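Local coordinates for protein OxyR (Porphyromonas gingivalis, PDB 3HO7) that probably binds DNA and activates transcription in response to redox state, as a member of the LysR family represented here by its regulatory domain, at residues S170-Q173 against K174-V177; E146-M149 against R150-E153; V89-E93 against P94-Q98; R178-M182 against P183-R187. All blocks are in the same frame, centred on the assembly; numbering follows the deposited sequence.

Interaction 1. Residues S170-Q173 against K174-V177; sequences SPSQ and KELV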
loop_
_atom_site.group_PDB
_atom_site.type_symbol
_atom_site.label_atom_id
_atom_site.label_comp_id
_atom_site.label_asym_id
_atom_site.label_seq_id
_atom_site.Cartn_x
_atom_site.Cartn_y
_atom_site.Cartn_z
ATOM N N SER A 170 -7.852 -14.742 -0.804
ATOM C CA SER A 170 -8.629 -15.669 -1.615
ATOM C C SER A 170 -8.117 -17.089 -1.410
ATOM O O SER A 170 -7.022 -17.289 -0.882
ATOM C CB SER A 170 -8.513 -15.294 -3.092
ATOM O OG SER A 170 -7.185 -15.483 -3.554
ATOM N N PRO A 171 -8.908 -18.086 -1.831
ATOM C CA PRO A 171 -8.475 -19.474 -1.758
ATOM C C PRO A 171 -7.080 -19.656 -2.345
ATOM O O PRO A 171 -6.245 -20.336 -1.755
ATOM C CB PRO A 171 -9.505 -20.198 -2.622
ATOM C CG PRO A 171 -10.740 -19.391 -2.465
ATOM C CD PRO A 171 -10.296 -17.962 -2.311
ATOM N N SER A 172 -6.836 -19.042 -3.498
ATOM C CA SER A 172 -5.553 -19.183 -4.181
ATOM C C SER A 172 -4.414 -18.531 -3.402
ATOM O O SER A 172 -3.303 -19.067 -3.341
ATOM C CB SER A 172 -5.629 -18.590 -5.588
ATOM O OG SER A 172 -4.446 -18.863 -6.314
ATOM N N GLN A 173 -4.688 -17.369 -2.817
ATOM C CA GLN A 173 -3.697 -16.660 -2.020
ATOM C C GLN A 173 -3.341 -17.433 -0.760
ATOM O O GLN A 173 -2.179 -17.491 -0.369
ATOM C CB GLN A 173 -4.218 -15.282 -1.620
ATOM C CG GLN A 173 -4.338 -14.285 -2.752
ATOM C CD GLN A 173 -4.931 -12.973 -2.281
ATOM O OE1 GLN A 173 -5.976 -12.949 -1.630
ATOM N NE2 GLN A 173 -4.262 -11.871 -2.599
ATOM N N LYS A 174 -4.348 -18.020 -0.120
ATOM C CA LYS A 174 -4.126 -18.739 1.129
ATOM C C LYS A 174 -3.142 -19.891 0.948
ATOM O O LYS A 174 -2.397 -20.230 1.866
ATOM C CB LYS A 174 -5.448 -19.238 1.715
ATOM C CG LYS A 174 -6.268 -18.156 2.407
ATOM C CD LYS A 174 -7.537 -18.729 3.033
ATOM C CE LYS A 174 -8.342 -17.650 3.745
ATOM N NZ LYS A 174 -9.623 -18.176 4.301
ATOM N N GLU A 175 -3.136 -20.478 -0.244
ATOM C CA GLU A 175 -2.227 -21.577 -0.563
ATOM C C GLU A 175 -0.758 -21.182 -0.424
ATOM O O GLU A 175 0.101 -22.038 -0.206
ATOM C CB GLU A 175 -2.482 -22.084 -1.984
ATOM C CG GLU A 175 -3.797 -22.831 -2.149
ATOM C CD GLU A 175 -4.106 -23.137 -3.599
ATOM O OE1 GLU A 175 -3.619 -22.400 -4.482
ATOM O OE2 GLU A 175 -4.840 -24.113 -3.856
ATOM N N LEU A 176 -0.474 -19.892 -0.563
ATOM C CA LEU A 176 0.904 -19.414 -0.514
ATOM C C LEU A 176 1.372 -19.230 0.921
ATOM O O LEU A 176 2.559 -19.057 1.174
ATOM C CB LEU A 176 1.051 -18.097 -1.281
ATOM C CG LEU A 176 0.449 -18.051 -2.684
ATOM C CD1 LEU A 176 0.808 -16.735 -3.367
ATOM C CD2 LEU A 176 0.917 -19.240 -3.514
ATOM N N VAL A 177 0.433 -19.272 1.860
ATOM C CA VAL A 177 0.750 -19.012 3.256
ATOM C C VAL A 177 1.458 -20.184 3.926
ATOM O O VAL A 177 0.996 -21.322 3.871
ATOM C CB VAL A 177 -0.510 -18.648 4.064
ATOM C CG1 VAL A 177 -0.165 -18.501 5.536
ATOM C CG2 VAL A 177 -1.126 -17.367 3.520
#

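Interaction 2. Residues E146-M149 against R150-E153; sequences EAFM and RLVE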
loop_
_atom_site.group_PDB
_atom_site.type_symbol
_atom_site.label_atom_id
_atom_site.label_comp_id
_atom_site.label_asym_id
_atom_site.label_seq_id
_atom_site.Cartn_x
_atom_site.Cartn_y
_atom_site.Cartn_z
ATOM N N GLU A 146 1.479 -4.496 -0.457
ATOM C CA GLU A 146 0.696 -4.776 -1.647
ATOM C C GLU A 146 1.631 -5.235 -2.754
ATOM O O GLU A 146 1.446 -6.300 -3.344
ATOM C CB GLU A 146 -0.066 -3.526 -2.092
ATOM C CG GLU A 146 -1.031 -3.770 -3.241
ATOM C CD GLU A 146 -1.693 -2.497 -3.744
ATOM O OE1 GLU A 146 -1.369 -1.405 -3.233
ATOM O OE2 GLU A 146 -2.537 -2.591 -4.659
ATOM N N ALA A 147 2.646 -4.423 -3.023
ATOM C CA ALA A 147 3.608 -4.746 -4.066
ATOM C C ALA A 147 4.274 -6.096 -3.820
ATOM O O ALA A 147 4.351 -6.928 -4.724
ATOM C CB ALA A 147 4.651 -3.648 -4.184
ATOM N N PHE A 148 4.762 -6.310 -2.602
ATOM C CA PHE A 148 5.427 -7.568 -2.256
ATOM C C PHE A 148 4.515 -8.780 -2.459
ATOM O O PHE A 148 4.936 -9.794 -3.003
ATOM C CB PHE A 148 5.945 -7.551 -0.818
ATOM C CG PHE A 148 7.066 -6.581 -0.583
ATOM C CD1 PHE A 148 7.826 -6.107 -1.640
ATOM C CD2 PHE A 148 7.375 -6.164 0.701
ATOM C CE1 PHE A 148 8.864 -5.215 -1.419
ATOM C CE2 PHE A 148 8.410 -5.274 0.928
ATOM C CZ PHE A 148 9.157 -4.801 -0.134
ATOM N N MET A 149 3.265 -8.680 -2.021
ATOM C CA MET A 149 2.346 -9.800 -2.185
ATOM C C MET A 149 2.060 -10.056 -3.660
ATOM O O MET A 149 1.977 -11.204 -4.095
ATOM C CB MET A 149 1.048 -9.559 -1.416
ATOM C CG MET A 149 1.272 -9.418 0.070
ATOM S SD MET A 149 -0.260 -9.139 0.971
ATOM C CE MET A 149 -1.157 -10.642 0.606
ATOM N N ARG A 150 1.927 -8.983 -4.431
ATOM C CA ARG A 150 1.682 -9.117 -5.857
ATOM C C ARG A 150 2.857 -9.841 -6.509
ATOM O O ARG A 150 2.673 -10.647 -7.418
ATOM C CB ARG A 150 1.458 -7.749 -6.502
ATOM C CG ARG A 150 0.241 -6.991 -5.980
ATOM C CD ARG A 150 -1.050 -7.747 -6.240
ATOM N NE ARG A 150 -1.369 -8.655 -5.144
ATOM C CZ ARG A 150 -1.939 -8.273 -4.004
ATOM N NH1 ARG A 150 -2.194 -9.162 -3.054
ATOM N NH2 ARG A 150 -2.255 -6.999 -3.815
ATOM N N LEU A 151 4.065 -9.562 -6.028
ATOM C CA LEU A 151 5.258 -10.204 -6.580
ATOM C C LEU A 151 5.235 -11.698 -6.290
ATOM O O LEU A 151 5.434 -12.523 -7.184
ATOM C CB LEU A 151 6.529 -9.572 -6.010
ATOM C CG LEU A 151 6.895 -8.192 -6.559
ATOM C CD1 LEU A 151 7.987 -7.546 -5.716
ATOM C CD2 LEU A 151 7.315 -8.304 -8.011
ATOM N N VAL A 152 4.982 -12.043 -5.034
ATOM C CA VAL A 152 4.940 -13.439 -4.622
ATOM C C VAL A 152 3.878 -14.217 -5.394
ATOM O O VAL A 152 4.128 -15.326 -5.862
ATOM C CB VAL A 152 4.689 -13.573 -3.108
ATOM C CG1 VAL A 152 4.537 -15.035 -2.721
ATOM C CG2 VAL A 152 5.819 -12.919 -2.328
ATOM N N GLU A 153 2.697 -13.626 -5.534
ATOM C CA GLU A 153 1.600 -14.281 -6.236
ATOM C C GLU A 153 1.924 -14.525 -7.710
ATOM O O GLU A 153 1.315 -15.375 -8.358
ATOM C CB GLU A 153 0.316 -13.465 -6.082
ATOM C CG GLU A 153 -0.138 -13.330 -4.635
ATOM C CD GLU A 153 -1.144 -12.215 -4.438
ATOM O OE1 GLU A 153 -1.543 -11.586 -5.443
ATOM O OE2 GLU A 153 -1.527 -11.965 -3.275
#

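Interaction 3. Residues V89-E93 against P94-Q98; sequences VSRCE and PLFEQ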
loop_
_atom_site.group_PDB
_atom_site.type_symbol
_atom_site.label_atom_id
_atom_site.label_comp_id
_atom_site.label_asym_id
_atom_site.label_seq_id
_atom_site.Cartn_x
_atom_site.Cartn_y
_atom_site.Cartn_z
ATOM N N VAL A 89 4.795 -17.468 0.339
ATOM C CA VAL A 89 5.790 -18.133 -0.497
ATOM C C VAL A 89 5.266 -18.385 -1.906
ATOM O O VAL A 89 4.232 -19.021 -2.079
ATOM C CB VAL A 89 6.199 -19.487 0.119
ATOM C CG1 VAL A 89 7.342 -20.111 -0.672
ATOM C CG2 VAL A 89 6.582 -19.312 1.582
ATOM N N SER A 90 5.987 -17.903 -2.913
ATOM C CA SER A 90 5.562 -18.094 -4.295
ATOM C C SER A 90 5.623 -19.572 -4.662
ATOM O O SER A 90 6.399 -20.331 -4.084
ATOM C CB SER A 90 6.433 -17.289 -5.257
ATOM O OG SER A 90 7.366 -18.130 -5.911
ATOM N N ARG A 91 4.811 -19.970 -5.633
ATOM C CA ARG A 91 4.746 -21.362 -6.058
ATOM C C ARG A 91 6.043 -21.810 -6.736
ATOM O O ARG A 91 6.238 -22.999 -6.996
ATOM C CB ARG A 91 3.545 -21.570 -6.986
ATOM C CG ARG A 91 2.226 -21.118 -6.376
ATOM C CD ARG A 91 1.106 -21.090 -7.401
ATOM N NE ARG A 91 -0.118 -20.526 -6.840
ATOM C CZ ARG A 91 -1.038 -21.237 -6.198
ATOM N NH1 ARG A 91 -0.878 -22.545 -6.042
ATOM N NH2 ARG A 91 -2.121 -20.641 -5.717
ATOM N N CYS A 92 6.931 -20.858 -7.008
ATOM C CA CYS A 92 8.188 -21.154 -7.694
ATOM C C CYS A 92 9.341 -21.403 -6.726
ATOM O O CYS A 92 10.404 -21.875 -7.126
ATOM C CB CYS A 92 8.556 -20.018 -8.649
ATOM S SG CYS A 92 7.233 -19.551 -9.782
ATOM N N GLU A 93 9.134 -21.082 -5.454
ATOM C CA GLU A 93 10.184 -21.257 -4.455
ATOM C C GLU A 93 10.265 -22.706 -3.987
ATOM O O GLU A 93 9.240 -23.342 -3.746
ATOM C CB GLU A 93 9.947 -20.338 -3.255
ATOM C CG GLU A 93 9.437 -18.954 -3.624
ATOM C CD GLU A 93 10.328 -18.245 -4.624
ATOM O OE1 GLU A 93 11.562 -18.212 -4.413
ATOM O OE2 GLU A 93 9.795 -17.718 -5.625
ATOM N N PRO A 94 11.491 -23.236 -3.867
ATOM C CA PRO A 94 11.670 -24.589 -3.353
ATOM C C PRO A 94 10.964 -24.764 -2.009
ATOM O O PRO A 94 10.462 -25.847 -1.710
ATOM C CB PRO A 94 13.185 -24.697 -3.175
ATOM C CG PRO A 94 13.745 -23.761 -4.189
ATOM C CD PRO A 94 12.762 -22.629 -4.301
ATOM N N LEU A 95 10.926 -23.699 -1.214
ATOM C CA LEU A 95 10.284 -23.744 0.097
ATOM C C LEU A 95 8.778 -23.960 0.016
ATOM O O LEU A 95 8.132 -24.226 1.028
ATOM C CB LEU A 95 10.583 -22.472 0.896
ATOM C CG LEU A 95 11.736 -22.580 1.895
ATOM C CD1 LEU A 95 12.019 -21.237 2.549
ATOM C CD2 LEU A 95 11.416 -23.633 2.947
ATOM N N PHE A 96 8.217 -23.847 -1.181
ATOM C CA PHE A 96 6.777 -24.030 -1.338
ATOM C C PHE A 96 6.368 -25.461 -0.999
ATOM O O PHE A 96 5.265 -25.700 -0.512
ATOM C CB PHE A 96 6.325 -23.665 -2.754
ATOM C CG PHE A 96 4.830 -23.606 -2.915
ATOM C CD1 PHE A 96 4.127 -22.466 -2.568
ATOM C CD2 PHE A 96 4.131 -24.691 -3.417
ATOM C CE1 PHE A 96 2.754 -22.408 -2.713
ATOM C CE2 PHE A 96 2.760 -24.640 -3.569
ATOM C CZ PHE A 96 2.070 -23.492 -3.213
ATOM N N GLU A 97 7.261 -26.413 -1.251
ATOM C CA GLU A 97 6.949 -27.818 -1.008
ATOM C C GLU A 97 7.035 -28.172 0.476
ATOM O O GLU A 97 6.663 -29.273 0.884
ATOM C CB GLU A 97 7.856 -28.733 -1.840
ATOM C CG GLU A 97 9.325 -28.673 -1.463
ATOM C CD GLU A 97 10.154 -29.723 -2.180
ATOM O OE1 GLU A 97 10.036 -29.842 -3.420
ATOM O OE2 GLU A 97 10.928 -30.431 -1.501
ATOM N N GLN A 98 7.517 -27.231 1.283
ATOM C CA GLN A 98 7.590 -27.431 2.725
ATOM C C GLN A 98 6.357 -26.855 3.413
ATOM O O GLN A 98 5.693 -25.966 2.878
ATOM C CB GLN A 98 8.861 -26.806 3.305
ATOM C CG GLN A 98 10.152 -27.397 2.745
ATOM C CD GLN A 98 10.264 -28.893 2.971
ATOM O OE1 GLN A 98 11.120 -29.560 2.384
ATOM N NE2 GLN A 98 9.399 -29.431 3.823
HETATM O O HOH W 1 8.475 -25.916 -3.659
#

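Interaction 4. Residues R178-M182 against P183-R187; sequences RPFGM and PRPVR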
loop_
_atom_site.group_PDB
_atom_site.type_symbol
_atom_site.label_atom_id
_atom_site.label_comp_id
_atom_site.label_asym_id
_atom_site.label_seq_id
_atom_site.Cartn_x
_atom_site.Cartn_y
_atom_site.Cartn_z
ATOM N N ARG A 178 2.590 -19.891 4.554
ATOM C CA ARG A 178 3.310 -20.866 5.357
ATOM C C ARG A 178 3.638 -20.224 6.695
ATOM O O ARG A 178 4.393 -19.257 6.753
ATOM C CB ARG A 178 4.610 -21.286 4.667
ATOM C CG ARG A 178 4.436 -21.900 3.292
ATOM C CD ARG A 178 3.863 -23.302 3.374
ATOM N NE ARG A 178 3.815 -23.944 2.065
ATOM C CZ ARG A 178 2.858 -23.728 1.167
ATOM N NH1 ARG A 178 1.873 -22.881 1.440
ATOM N NH2 ARG A 178 2.883 -24.356 -0.001
ATOM N N PRO A 179 3.066 -20.752 7.785
ATOM C CA PRO A 179 3.428 -20.210 9.088
ATOM C C PRO A 179 4.861 -20.583 9.452
ATOM O O PRO A 179 5.462 -21.438 8.805
ATOM C CB PRO A 179 2.443 -20.893 10.040
ATOM C CG PRO A 179 2.042 -22.147 9.342
ATOM C CD PRO A 179 2.074 -21.837 7.877
ATOM N N PHE A 180 5.401 -19.943 10.483
ATOM C CA PHE A 180 6.746 -20.256 10.954
ATOM C C PHE A 180 6.726 -21.487 11.854
ATOM O O PHE A 180 5.707 -21.800 12.469
ATOM C CB PHE A 180 7.321 -19.075 11.739
ATOM C CG PHE A 180 7.892 -17.981 10.878
ATOM C CD1 PHE A 180 7.061 -17.084 10.225
ATOM C CD2 PHE A 180 9.264 -17.840 10.738
ATOM C CE1 PHE A 180 7.590 -16.068 9.439
ATOM C CE2 PHE A 180 9.799 -16.834 9.955
ATOM C CZ PHE A 180 8.960 -15.944 9.305
ATOM N N GLY A 181 7.852 -22.188 11.929
ATOM C CA GLY A 181 8.030 -23.191 12.967
ATOM C C GLY A 181 8.131 -22.460 14.293
ATOM O O GLY A 181 8.514 -21.290 14.329
ATOM N N MET A 182 7.775 -23.137 15.379
ATOM C CA MET A 182 7.838 -22.541 16.711
ATOM C C MET A 182 9.283 -22.365 17.166
ATOM O O MET A 182 10.124 -23.233 16.922
ATOM C CB MET A 182 7.075 -23.399 17.722
ATOM C CG MET A 182 5.576 -23.473 17.474
ATOM S SD MET A 182 4.709 -24.390 18.760
ATOM C CE MET A 182 3.005 -24.141 18.270
ATOM N N PRO A 183 9.574 -21.241 17.841
ATOM C CA PRO A 183 8.594 -20.214 18.186
ATOM C C PRO A 183 8.219 -19.346 16.987
ATOM O O PRO A 183 9.066 -19.044 16.148
ATOM C CB PRO A 183 9.333 -19.375 19.228
ATOM C CG PRO A 183 10.757 -19.486 18.832
ATOM C CD PRO A 183 10.926 -20.890 18.311
ATOM N N ARG A 184 6.954 -18.947 16.921
ATOM C CA ARG A 184 6.452 -18.159 15.803
ATOM C C ARG A 184 6.582 -16.661 16.069
ATOM O O ARG A 184 6.221 -16.180 17.144
ATOM C CB ARG A 184 4.997 -18.524 15.504
ATOM C CG ARG A 184 4.785 -19.995 15.187
ATOM C CD ARG A 184 3.339 -20.287 14.830
ATOM N NE ARG A 184 3.108 -21.719 14.679
ATOM C CZ ARG A 184 2.862 -22.541 15.693
ATOM N NH1 ARG A 184 2.812 -22.070 16.932
ATOM N NH2 ARG A 184 2.666 -23.832 15.468
ATOM N N PRO A 185 7.102 -15.917 15.085
ATOM C CA PRO A 185 7.295 -14.479 15.224
ATOM C C PRO A 185 5.974 -13.723 15.294
ATOM O O PRO A 185 5.063 -13.983 14.506
ATOM C CB PRO A 185 8.055 -14.102 13.949
ATOM C CG PRO A 185 7.719 -15.170 12.973
ATOM C CD PRO A 185 7.568 -16.418 13.780
ATOM N N VAL A 186 5.877 -12.797 16.242
ATOM C CA VAL A 186 4.706 -11.941 16.357
ATOM C C VAL A 186 5.128 -10.490 16.549
ATOM O O VAL A 186 6.152 -10.207 17.173
ATOM C CB VAL A 186 3.812 -12.342 17.546
ATOM C CG1 VAL A 186 3.682 -13.853 17.621
ATOM C CG2 VAL A 186 4.377 -11.788 18.845
ATOM N N ARG A 187 4.336 -9.575 16.005
ATOM C CA ARG A 187 4.516 -8.167 16.312
ATOM C C ARG A 187 3.410 -7.749 17.266
ATOM O O ARG A 187 2.382 -8.417 17.368
ATOM C CB ARG A 187 4.473 -7.309 15.046
ATOM C CG ARG A 187 3.090 -7.129 14.456
ATOM C CD ARG A 187 3.148 -6.213 13.255
ATOM N NE ARG A 187 1.870 -6.144 12.560
ATOM C CZ ARG A 187 1.669 -5.430 11.458
ATOM N NH1 ARG A 187 2.667 -4.731 10.936
ATOM N NH2 ARG A 187 0.475 -5.420 10.881
#

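Interaction 1. Residues S170-Q173 against K174-V177
Glu175 lies back along the preceding turn, and its side chain can be followed outward across the carbonyl groups of Pro171 and Ser172. Glu175 CB rests 3.4 Å from Ser172 O. With CG anti to the residue's own carbonyl carbon (chi1 -70°), Glu175 CG comes within 3.5 Å of Pro171 O, and CD then stands at a similar remove from both oxygens. At the tip, Glu175 OE1 lies 3.5 Å from Ser172 O and forms a salt bridge with Arg91 NH2, whose charge probably offsets the closeness of carboxylate and carbonyl. The short helix 171-174 that supplies these carbonyls opens with a capping box. Gln173 N donates to Ser170 OG at 3.2 Å; in return Ser170 N meets Gln173 OE1 at 2.7 Å, in the carbonyl plane and on a lone pair. Held at OE1 by Ser170 N and at NE2 by Glu153 OE2 of helix 145-153, the amide is probably fixed in rotation. Lys174 N closes the turn on Ser170 O at 2.9 Å. A type I beta turn from Lys174 to Val177 leads on into strand 177-178, and Leu176 N approaches Gln173 O, 3.0 Å away, from well above the carbonyl plane.

Interaction 2. Residues E146-M149 against R150-E153
Glu146 meets Arg150 twice, once through its backbone and once through its side chain. Glu146 O accepts from Arg150 N at 2.9 Å and also lies over one face of the guanidinium, while Glu146 CG stands 3.5 Å from Arg150 NH2. Beyond this point the glutamate leaves the helix for the second subunit, packing on Pro23 of that chain and bonding to its Tyr24 OH through OE2, an atom less surely placed. Ala147 contributes its carbonyl: Leu151 N binds Ala147 O at 3.0 Å, one of the regular i to i+4 bonds of helix 145-153, an element of the alpha/beta regulatory domain that packs against strands 75-89 and 158-162. Phe148 continues the series with a bond from Val152 N to its O. Leu151 CD1 lies at the edge of the Phe148 ring, near its plane, and Tyr140 and Trp112 add further ring contacts. Met149 comes last. Met149 CB sits 3.7 Å from Arg150 NH1, on a face of the guanidinium, and Met149 O receives Glu153 N. Arg150 bends at chi2 (-61°) and chi3 (89°), turning its flank to Glu153 in a side-on salt bridge. Arg150 NE meets Glu153 OE1 at 3.0 Å, from above the carboxylate plane, whereas Arg150 NH1 makes the straighter bond, 174° at the hydrogen, to Glu153 OE2 on its syn side at 2.9 Å. Glu153 OE2 also accepts from Tyr88 OH and Gln173 NE2, so three donors converge on one carboxylate oxygen.

Interaction 3. Residues V89-E93 against P94-Q98
Phe96 and Arg91 lie side by side and point the same way, across a compact loop after strand 75-89 in which a type I beta turn, Ser90 to Glu93, runs directly into a 3-10 segment, 94-97. An ST turn is nested in the first of these, Ser90 OG accepting from Cys92 N. The aromatic ring is set against the backbone of the turn: Arg91 CA stands over one face, 3.9 Å from the centroid of the Phe96 ring and 20° off the normal, a CH-pi contact. Further out, Arg91 CG reaches Phe96 CE1 at 3.9 Å, and the planes of guanidinium and ring end up 46° apart. The arginine runs extended to NE, which carries its charged end past the ring to a salt bridge with Glu175. Phe96 also has a cation-pi contact with Arg178, so two arginines frame it. With CG anti to the backbone N (chi1 -170°), the ring is brought back over the turn and places its edge near Val89 O, 3.5 Å from Phe96 CD1. That carbonyl is buried here without a hydrogen-bond partner in the model, and the ring's C-H edge is what faces it. Val89 CG1 touches Phe96 CB at 4.2 Å and Leu95 CB at 4.3 Å. The Glu93 chain bends at chi2, its OE2 accepting a very short bond from Ser90 OG and its OE1 forming a salt bridge with Arg110. Phe96 N binds Glu93 O at 2.8 Å, and a water donates to the same oxygen from 2.7 Å.

Interaction 4. Residues R178-M182 against P183-R187
A cis peptide bond before Pro183 brings the CA atoms of Met182 and Pro183 to 2.9 Å and bends the chain sharply, and Phe180 comes to face Pro185. The bend also sets Gly181 O only 2.9 Å from Pro183 O, a tight approach of two acceptors that probably costs some energy. The principal side-chain contact is a CH-pi contact of proline on phenylalanine. Pro185 CG sits over the centre of the Phe180 ring, 3.5 Å from the centroid and 14° off the normal, and Pro185 CD presses on Phe180 CG at 3.3 Å. The two side chains cross at about a right angle. Phe180 holds CG anti to its carbonyl carbon (chi1 -81°), which presents a ring face to the proline, while Phe160, Ile101 and Phe127 pack around the same ring. The cis-proline bend thus links strand 177-178 to strand 184-194, and both of these pair antiparallel with strand 75-89. Strands 75-89 and 184-194 are the long crossovers that join the two alpha/beta subdomains, as in the periplasmic-binding-protein fold shared by LysR regulatory domains. At the start of the strand, Arg184 CG rests 3.4 Å from Phe180 O, and the backbone of Arg184 pairs with Gly224 and His226. Its extended chain then runs out beside Met182, whose CG lies over one face of the guanidinium; the modelled methyl end of Met182 is implausibly close, which leaves the detail of this outer contact doubtful. Pro185, next along, pairs through its backbone with Phe85.

In the fold
All four contacts are local, yet all lie along or beside the later part of strand 75-89. Interaction 2 is the buried one, a regular helix turn with a salt bridge at one side and the second subunit in contact. Interaction 1 is at the surface and relies on capping and turn bonds; it touches interaction 2 through an amide-carboxylate bond, and interaction 3 through a salt bridge and a backbone bond between Leu176 O and Val89 N. Interactions 3 and 4 are partly buried, and in each a carbon atom rests on a phenylalanine face. Arg178 ties residues 178-182 to the carbonyls of Phe96 and Gln98, whereas interactions 2 and 4 stay about 9 Å apart at their nearest atoms.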